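Local atomic coordinates of diphosphomevalonate decarboxylase, putative (Trypanosoma brucei, PDB entry 2HKE), a protein that probably catalyses the ATP-dependent decarboxylation of (R)-5-diphosphomevalonate to isopentenyl diphosphate, the isoprenoid and sterol precursor of the mevalonate pathway. Residues 61-66 with 100-105; 20-25 with 202-207. The protein carries 1 engineered substitution. All coordinates share one frame; numbering follows the deposited sequence.

Contact 1. Residues 61-66 with 100-105; sequences DTLRLN and IVSENN
Three groups converge on the carbonyl oxygen of I100. The backbone N of R64 donates to this O at 2.8 Å. An ordered water gives it a second hydrogen bond, also of 2.8 Å. CA of L63 comes to 3.2 Å from the same O in a CA-H...O contact. That water also bonds to OG1 of T62, which lies in the cleft between its own backbone N and carbonyl carbon (chi1 69°); ND2 of N99 is a second partner of the same hydroxyl.

From here the ladder runs on in parallel register. I100 N donates to T62 O, S102 N to R64 O at 2.7 Å, and N66 N to S102 O at 3.0 Å. R64 thus bonds on either side of V101, through its N to I100 and its O to S102, the spacing of parallel strands, while L63 bonds through its backbone to V70 of strand 68-70. Strand 62-65 carries strand 68-70 antiparallel at its other edge, while 97-104 pairs on its other side, antiparallel, with 48-55. All belong to the mixed sheet of the N-terminal domain, whose sequence places it in the ribosomal S5-like clan shared with the GHMP kinases.

The face that carries L63, L65, I100 and S102 is largely apolar, and its I100 and S102 meet M122 of helix 114-130. There L63 swings CG anti to the backbone N (chi1 173°), which carries CD1 across to CG2 of I100 at 3.6 Å; the two side chains pass at a slant. Beyond them CD2 of L65 reaches CB of S102 at 3.9 Å, and S102 sends OG to T50 of strand 48-55. On the reverse face V101 touches L377 and I378 of the C-terminal tail, while the guanidinium of R64 turns back to bond G67 O.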
ATOM      1  N   ASP A  61     -14.442 -15.516 -19.831  1.00 38.35           N
ATOM      2  CA  ASP A  61     -14.198 -15.172 -18.436  1.00 36.34           C
ATOM      3  C   ASP A  61     -15.059 -13.974 -18.088  1.00 34.05           C
ATOM      4  O   ASP A  61     -15.382 -13.165 -18.977  1.00 33.23           O
ATOM      5  CB  ASP A  61     -12.744 -14.820 -18.233  1.00 35.99           C
ATOM      6  CG  ASP A  61     -11.826 -15.971 -18.557  1.00 35.49           C
ATOM      7  OD1 ASP A  61     -12.123 -17.130 -18.158  1.00 34.31           O
ATOM      8  OD2 ASP A  61     -10.827 -15.696 -19.227  1.00 34.91           O
ATOM      9  N   THR A  62     -15.434 -13.870 -16.816  1.00 31.53           N
ATOM     10  CA  THR A  62     -16.152 -12.704 -16.337  1.00 31.62           C
ATOM     11  C   THR A  62     -15.494 -12.088 -15.122  1.00 29.66           C
ATOM     12  O   THR A  62     -14.819 -12.755 -14.312  1.00 28.78           O
ATOM     13  CB  THR A  62     -17.610 -13.023 -15.968  1.00 31.06           C
ATOM     14  OG1 THR A  62     -17.628 -13.845 -14.797  1.00 31.06           O
ATOM     15  CG2 THR A  62     -18.346 -13.746 -17.119  1.00 31.52           C
ATOM     16  N   LEU A  63     -15.719 -10.796 -14.976  1.00 28.71           N
ATOM     17  CA  LEU A  63     -15.163 -10.059 -13.870  1.00 27.95           C
ATOM     18  C   LEU A  63     -16.247  -9.141 -13.347  1.00 27.82           C
ATOM     19  O   LEU A  63     -16.825  -8.410 -14.124  1.00 27.98           O
ATOM     20  CB  LEU A  63     -13.995  -9.236 -14.369  1.00 27.50           C
ATOM     21  CG  LEU A  63     -13.368  -8.270 -13.383  1.00 28.81           C
ATOM     22  CD1 LEU A  63     -12.819  -9.022 -12.186  1.00 27.42           C
ATOM     23  CD2 LEU A  63     -12.248  -7.471 -14.132  1.00 28.56           C
ATOM     24  N   ARG A  64     -16.497  -9.183 -12.047  1.00 28.12           N
ATOM     25  CA  ARG A  64     -17.444  -8.296 -11.390  1.00 29.00           C
ATOM     26  C   ARG A  64     -16.660  -7.538 -10.341  1.00 29.18           C
ATOM     27  O   ARG A  64     -15.988  -8.141  -9.467  1.00 28.78           O
ATOM     28  CB  ARG A  64     -18.555  -9.104 -10.754  1.00 28.95           C
ATOM     29  CG  ARG A  64     -19.807  -8.283 -10.365  1.00 29.37           C
ATOM     30  CD  ARG A  64     -20.949  -9.212  -9.825  1.00 29.82           C
ATOM     31  NE  ARG A  64     -21.634  -9.957 -10.863  0.50 29.42           N
ATOM     32  CZ  ARG A  64     -22.615  -9.472 -11.633  0.50 30.85           C
ATOM     33  NH1 ARG A  64     -23.037  -8.214 -11.505  0.50 31.25           N
ATOM     34  NH2 ARG A  64     -23.172 -10.253 -12.541  0.50 30.30           N
ATOM     35  N   LEU A  65     -16.679  -6.218 -10.465  1.00 29.91           N
ATOM     36  CA  LEU A  65     -16.002  -5.329  -9.531  1.00 31.35           C
ATOM     37  C   LEU A  65     -17.050  -4.474  -8.838  1.00 32.73           C
ATOM     38  O   LEU A  65     -17.762  -3.714  -9.504  1.00 33.44           O
ATOM     39  CB  LEU A  65     -15.038  -4.395 -10.249  1.00 31.69           C
ATOM     40  CG  LEU A  65     -14.000  -4.984 -11.191  1.00 32.64           C
ATOM     41  CD1 LEU A  65     -13.206  -3.851 -11.826  1.00 35.50           C
ATOM     42  CD2 LEU A  65     -13.082  -5.935 -10.432  1.00 33.17           C
ATOM     43  N   ASN A  66     -17.104  -4.576  -7.519  1.00 33.39           N
ATOM     44  CA  ASN A  66     -17.990  -3.763  -6.702  1.00 34.60           C
ATOM     45  C   ASN A  66     -19.440  -3.933  -7.117  1.00 35.28           C
ATOM     46  O   ASN A  66     -20.179  -2.947  -7.198  1.00 36.35           O
ATOM     47  CB  ASN A  66     -17.582  -2.293  -6.812  1.00 35.27           C
ATOM     48  CG  ASN A  66     -16.120  -2.063  -6.490  1.00 38.02           C
ATOM     49  OD1 ASN A  66     -15.558  -2.723  -5.611  1.00 41.42           O
ATOM     50  ND2 ASN A  66     -15.492  -1.116  -7.199  1.00 40.45           N
ATOM     51  N   ILE A 100     -14.813 -14.193 -11.893  1.00 25.88           N
ATOM     52  CA  ILE A 100     -14.123 -13.477 -10.822  1.00 25.30           C
ATOM     53  C   ILE A 100     -15.048 -12.402 -10.288  1.00 25.25           C
ATOM     54  O   ILE A 100     -15.609 -11.623 -11.077  1.00 25.21           O
ATOM     55  CB  ILE A 100     -12.883 -12.740 -11.383  1.00 25.12           C
ATOM     56  CG1 ILE A 100     -11.956 -13.695 -12.143  1.00 23.73           C
ATOM     57  CG2 ILE A 100     -12.120 -12.021 -10.275  1.00 24.47           C
ATOM     58  CD1 ILE A 100     -10.926 -12.970 -12.948  1.00 23.59           C
ATOM     59  N   VAL A 101     -15.166 -12.347  -8.968  1.00 24.55           N
ATOM     60  CA  VAL A 101     -16.029 -11.381  -8.298  1.00 26.15           C
ATOM     61  C   VAL A 101     -15.194 -10.749  -7.212  1.00 26.14           C
ATOM     62  O   VAL A 101     -14.666 -11.453  -6.348  1.00 25.10           O
ATOM     63  CB  VAL A 101     -17.274 -12.085  -7.696  1.00 25.79           C
ATOM     64  CG1 VAL A 101     -18.108 -11.107  -6.870  1.00 26.71           C
ATOM     65  CG2 VAL A 101     -18.098 -12.769  -8.795  1.00 26.67           C
ATOM     66  N   SER A 102     -15.016  -9.431  -7.296  1.00 26.58           N
ATOM     67  CA  SER A 102     -14.103  -8.747  -6.419  1.00 27.74           C
ATOM     68  C   SER A 102     -14.811  -7.588  -5.734  1.00 28.47           C
ATOM     69  O   SER A 102     -15.608  -6.892  -6.367  1.00 27.90           O
ATOM     70  CB  SER A 102     -12.930  -8.222  -7.221  1.00 28.40           C
ATOM     71  OG  SER A 102     -12.238  -9.316  -7.753  1.00 30.05           O
ATOM     72  N   GLU A 103     -14.526  -7.384  -4.458  1.00 29.26           N
ATOM     73  CA  GLU A 103     -14.974  -6.153  -3.799  1.00 30.06           C
ATOM     74  C   GLU A 103     -13.990  -5.693  -2.729  1.00 29.66           C
ATOM     75  O   GLU A 103     -13.017  -6.391  -2.407  1.00 27.82           O
ATOM     76  CB  GLU A 103     -16.337  -6.392  -3.155  1.00 30.58           C
ATOM     77  CG  GLU A 103     -16.242  -7.209  -1.911  1.00 33.87           C
ATOM     78  CD  GLU A 103     -17.588  -7.630  -1.347  1.00 34.97           C
ATOM     79  OE1 GLU A 103     -18.585  -7.725  -2.121  1.00 42.01           O
ATOM     80  OE2 GLU A 103     -17.619  -7.910  -0.133  1.00 40.20           O
ATOM     81  N   ASN A 104     -14.273  -4.543  -2.124  1.00 29.61           N
ATOM     82  CA  ASN A 104     -13.539  -4.127  -0.933  1.00 29.49           C
ATOM     83  C   ASN A 104     -14.452  -3.281  -0.073  1.00 29.36           C
ATOM     84  O   ASN A 104     -15.478  -2.825  -0.558  1.00 28.74           O
ATOM     85  CB  ASN A 104     -12.249  -3.370  -1.313  1.00 28.82           C
ATOM     86  CG  ASN A 104     -12.508  -1.929  -1.717  1.00 31.14           C
ATOM     87  OD1 ASN A 104     -12.843  -1.112  -0.877  1.00 29.66           O
ATOM     88  ND2 ASN A 104     -12.353  -1.628  -2.992  1.00 28.19           N
ATOM     89  N   ASN A 105     -14.088  -3.103   1.183  1.00 30.42           N
ATOM     90  CA  ASN A 105     -14.905  -2.326   2.129  1.00 31.11           C
ATOM     91  C   ASN A 105     -14.200  -1.051   2.606  1.00 31.97           C
ATOM     92  O   ASN A 105     -14.501  -0.538   3.669  1.00 32.02           O
ATOM     93  CB  ASN A 105     -15.304  -3.189   3.313  1.00 31.48           C
ATOM     94  CG  ASN A 105     -14.129  -3.599   4.179  1.00 29.47           C
ATOM     95  OD1 ASN A 105     -12.952  -3.547   3.756  1.00 28.50           O
ATOM     96  ND2 ASN A 105     -14.425  -3.986   5.418  1.00 31.67           N
TER
HETATM   97  O   HOH W   1     -17.912 -12.350 -12.513  1.00 32.53           O

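Contact 2. Residues 20-25 with 202-207; sequences WGKREG and GMQQSL. With SO4 (sulfate ion), chain C.
W20 lays its indole against the start of the M203 side chain. CB of M203 sits over the six-membered ring, 3.7 Å from the centroid and 16° off the normal, a CH-pi contact. At the ring edge NE1 donates to OG of S206 at 2.9 Å, close to the ring plane. T258 is a further partner of that hydroxyl. Helix 237-256 presses on the same indole with L251, I254 and C255, so this half is tightly packed.

Next along the loop, the folded side chain of Q204 (chi2 -49°) brings both ends of its amide to the K22 backbone. K22 N donates to OE1 at 2.7 Å and almost straight, and NE2 returns a bond to K22 O at 3.1 Å; CD2 of L207 closes on the same oxygen. The paired bonds fix the amide's rotation. Beyond K22 the chain peels off the helix towards solvent, and E24 and G25 lie exposed.

The other way, K22 extends past SD of M203, and NZ meets O1 of a sulfate at 2.6 Å. Y19, T200, R77, S144 and G145 grip the same ion. A sulfate, probably from the crystallisation liquor, held by a lysine, an arginine, hydroxyls and a backbone N-H is consistent with a pocket for a phosphate group of the substrate.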
ATOM      1  N   TRP A  20       8.362   4.203  -7.952  1.00 18.76           N
ATOM      2  CA  TRP A  20       7.953   5.279  -8.806  1.00 19.15           C
ATOM      3  C   TRP A  20       8.803   5.202 -10.052  1.00 19.90           C
ATOM      4  O   TRP A  20       9.896   5.708 -10.088  1.00 20.02           O
ATOM      5  CB  TRP A  20       8.084   6.632  -8.110  1.00 19.58           C
ATOM      6  CG  TRP A  20       7.341   7.738  -8.804  1.00 19.41           C
ATOM      7  CD1 TRP A  20       7.877   8.797  -9.470  1.00 20.91           C
ATOM      8  CD2 TRP A  20       5.949   7.930  -8.791  1.00 18.09           C
ATOM      9  NE1 TRP A  20       6.872   9.623  -9.948  1.00 21.22           N
ATOM     10  CE2 TRP A  20       5.676   9.107  -9.524  1.00 20.58           C
ATOM     11  CE3 TRP A  20       4.874   7.205  -8.262  1.00 19.84           C
ATOM     12  CZ2 TRP A  20       4.387   9.557  -9.738  1.00 22.60           C
ATOM     13  CZ3 TRP A  20       3.580   7.667  -8.509  1.00 19.14           C
ATOM     14  CH2 TRP A  20       3.363   8.828  -9.243  1.00 22.34           C
ATOM     15  N   GLY A  21       8.290   4.483 -11.045  1.00 18.82           N
ATOM     16  CA  GLY A  21       8.923   4.291 -12.319  1.00 19.85           C
ATOM     17  C   GLY A  21       9.089   2.842 -12.746  1.00 20.21           C
ATOM     18  O   GLY A  21       9.616   2.005 -11.974  1.00 20.07           O
ATOM     19  N   LYS A  22       8.695   2.558 -13.986  1.00 19.68           N
ATOM     20  CA  LYS A  22       9.000   1.303 -14.645  1.00 20.09           C
ATOM     21  C   LYS A  22      10.189   1.454 -15.604  1.00 21.36           C
ATOM     22  O   LYS A  22      10.250   2.421 -16.388  1.00 19.29           O
ATOM     23  CB  LYS A  22       7.785   0.782 -15.400  1.00 20.21           C
ATOM     24  CG  LYS A  22       6.560   0.545 -14.495  1.00 21.37           C
ATOM     25  CD  LYS A  22       5.326   0.264 -15.309  1.00 19.97           C
ATOM     26  CE  LYS A  22       4.008   0.105 -14.538  1.00 21.62           C
ATOM     27  NZ  LYS A  22       3.647   1.309 -13.815  1.00 22.38           N
ATOM     28  N   ARG A  23      11.106   0.502 -15.543  1.00 20.73           N
ATOM     29  CA  ARG A  23      12.277   0.517 -16.400  1.00 21.39           C
ATOM     30  C   ARG A  23      12.008   0.107 -17.847  1.00 23.74           C
ATOM     31  O   ARG A  23      10.920  -0.371 -18.204  1.00 22.47           O
ATOM     32  CB  ARG A  23      13.388  -0.322 -15.773  1.00 21.85           C
ATOM     33  CG  ARG A  23      13.136  -1.813 -15.739  1.00 21.10           C
ATOM     34  CD  ARG A  23      14.371  -2.555 -15.235  1.00 22.65           C
ATOM     35  NE  ARG A  23      14.299  -4.011 -15.358  1.00 22.78           N
ATOM     36  CZ  ARG A  23      13.958  -4.853 -14.378  1.00 22.43           C
ATOM     37  NH1 ARG A  23      13.530  -4.401 -13.215  1.00 21.68           N
ATOM     38  NH2 ARG A  23      13.969  -6.161 -14.585  1.00 22.50           N
ATOM     39  N   GLU A  24      13.004   0.341 -18.712  1.00 25.52           N
ATOM     40  CA  GLU A  24      12.842  -0.018 -20.119  1.00 25.34           C
ATOM     41  C   GLU A  24      12.510  -1.487 -20.220  1.00 24.95           C
ATOM     42  O   GLU A  24      13.178  -2.291 -19.612  1.00 24.95           O
ATOM     43  CB  GLU A  24      14.124   0.271 -20.917  1.00 27.19           C
ATOM     44  CG  GLU A  24      13.960  -0.108 -22.425  1.00 31.29           C
ATOM     45  CD  GLU A  24      13.060   0.849 -23.165  1.00 41.53           C
ATOM     46  OE1 GLU A  24      13.174   2.065 -22.864  1.00 46.88           O
ATOM     47  OE2 GLU A  24      12.235   0.390 -24.037  1.00 47.78           O
ATOM     48  N   GLY A  25      11.468  -1.803 -20.978  1.00 24.32           N
ATOM     49  CA  GLY A  25      11.010  -3.170 -21.185  1.00 24.25           C
ATOM     50  C   GLY A  25      10.030  -3.599 -20.100  1.00 23.40           C
ATOM     51  O   GLY A  25       9.590  -4.734 -20.077  1.00 24.41           O
ATOM     52  N   GLY A 202       1.781   9.044 -14.388  1.00 23.39           N
ATOM     53  CA  GLY A 202       2.659  10.048 -13.780  1.00 22.55           C
ATOM     54  C   GLY A 202       4.069   9.549 -13.566  1.00 22.22           C
ATOM     55  O   GLY A 202       5.059  10.285 -13.765  1.00 19.90           O
ATOM     56  N   MET A 203       4.197   8.303 -13.121  1.00 21.15           N
ATOM     57  CA  MET A 203       5.521   7.796 -12.785  1.00 20.68           C
ATOM     58  C   MET A 203       6.403   7.734 -14.026  1.00 19.64           C
ATOM     59  O   MET A 203       7.608   8.005 -13.949  1.00 20.43           O
ATOM     60  CB  MET A 203       5.499   6.429 -12.051  1.00 20.28           C
ATOM     61  CG  MET A 203       5.026   5.249 -12.833  1.00 21.10           C
ATOM     62  SD  MET A 203       5.199   3.700 -11.843  1.00 20.87           S
ATOM     63  CE  MET A 203       3.928   3.939 -10.616  1.00 18.91           C
ATOM     64  N   GLN A 204       5.819   7.417 -15.166  1.00 19.95           N
ATOM     65  CA  GLN A 204       6.629   7.409 -16.389  1.00 21.11           C
ATOM     66  C   GLN A 204       6.925   8.871 -16.834  1.00 21.32           C
ATOM     67  O   GLN A 204       7.975   9.145 -17.370  1.00 21.58           O
ATOM     68  CB  GLN A 204       5.945   6.631 -17.494  1.00 20.83           C
ATOM     69  CG  GLN A 204       5.773   5.125 -17.147  1.00 22.66           C
ATOM     70  CD  GLN A 204       7.076   4.487 -16.645  1.00 23.05           C
ATOM     71  OE1 GLN A 204       7.321   4.415 -15.436  1.00 22.48           O
ATOM     72  NE2 GLN A 204       7.950   4.103 -17.564  1.00 25.41           N
ATOM     73  N   GLN A 205       6.014   9.783 -16.577  1.00 22.51           N
ATOM     74  CA  GLN A 205       6.286  11.186 -16.891  1.00 22.23           C
ATOM     75  C   GLN A 205       7.440  11.686 -16.033  1.00 21.92           C
ATOM     76  O   GLN A 205       8.333  12.376 -16.500  1.00 20.84           O
ATOM     77  CB  GLN A 205       5.016  12.008 -16.718  1.00 24.23           C
ATOM     78  CG  GLN A 205       5.051  13.360 -17.426  1.00 26.67           C
ATOM     79  CD  GLN A 205       5.123  13.285 -18.960  1.00 33.29           C
ATOM     80  OE1 GLN A 205       4.887  12.223 -19.577  1.00 36.83           O
ATOM     81  NE2 GLN A 205       5.448  14.437 -19.590  1.00 33.82           N
ATOM     82  N   SER A 206       7.470  11.294 -14.757  1.00 21.53           N
ATOM     83  CA  SER A 206       8.624  11.613 -13.886  1.00 21.04           C
ATOM     84  C   SER A 206       9.904  11.018 -14.407  1.00 21.29           C
ATOM     85  O   SER A 206      10.911  11.646 -14.416  1.00 21.12           O
ATOM     86  CB  SER A 206       8.390  11.130 -12.437  1.00 20.94           C
ATOM     87  OG  SER A 206       7.296  11.780 -11.840  1.00 19.99           O
ATOM     88  N   LEU A 207       9.872   9.775 -14.851  1.00 23.28           N
ATOM     89  CA  LEU A 207      11.053   9.135 -15.313  1.00 24.37           C
ATOM     90  C   LEU A 207      11.577   9.845 -16.531  1.00 25.31           C
ATOM     91  O   LEU A 207      12.783   9.964 -16.668  1.00 25.94           O
ATOM     92  CB  LEU A 207      10.791   7.665 -15.638  1.00 24.02           C
ATOM     93  CG  LEU A 207      11.969   6.765 -15.917  1.00 24.61           C
ATOM     94  CD1 LEU A 207      13.038   6.748 -14.803  1.00 22.82           C
ATOM     95  CD2 LEU A 207      11.353   5.324 -16.102  1.00 25.39           C
TER
HETATM   96  S   SO4 C 381       1.152   0.254 -11.539  1.00 23.93           S
HETATM   97  O1  SO4 C 381       1.303   0.910 -12.822  1.00 24.28           O
HETATM   98  O2  SO4 C 381       1.231   1.230 -10.477  1.00 24.08           O
HETATM   99  O3  SO4 C 381      -0.145  -0.406 -11.461  1.00 22.99           O
HETATM  100  O4  SO4 C 381       2.236  -0.714 -11.350  1.00 23.69           O

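Both segments of contact 1 fall between the two segments of contact 2: 20-25 comes first, then 61-66, 100-105 and, much later, 202-207. Their centres lie 28 Å apart and their nearest atoms about 18 Å, and they do not meet. Contact 1 is internal to the mixed sheet of the N-terminal domain. Contact 2 starts from a loop that joins strands 5-15 and 36-40 of that same sheet, and reaches helix 199-209 of the C-terminal domain. One contact thus stays within the N-terminal domain, while the other ties it to its partner domain, beside the sulfate pocket to which both parts of the chain contribute.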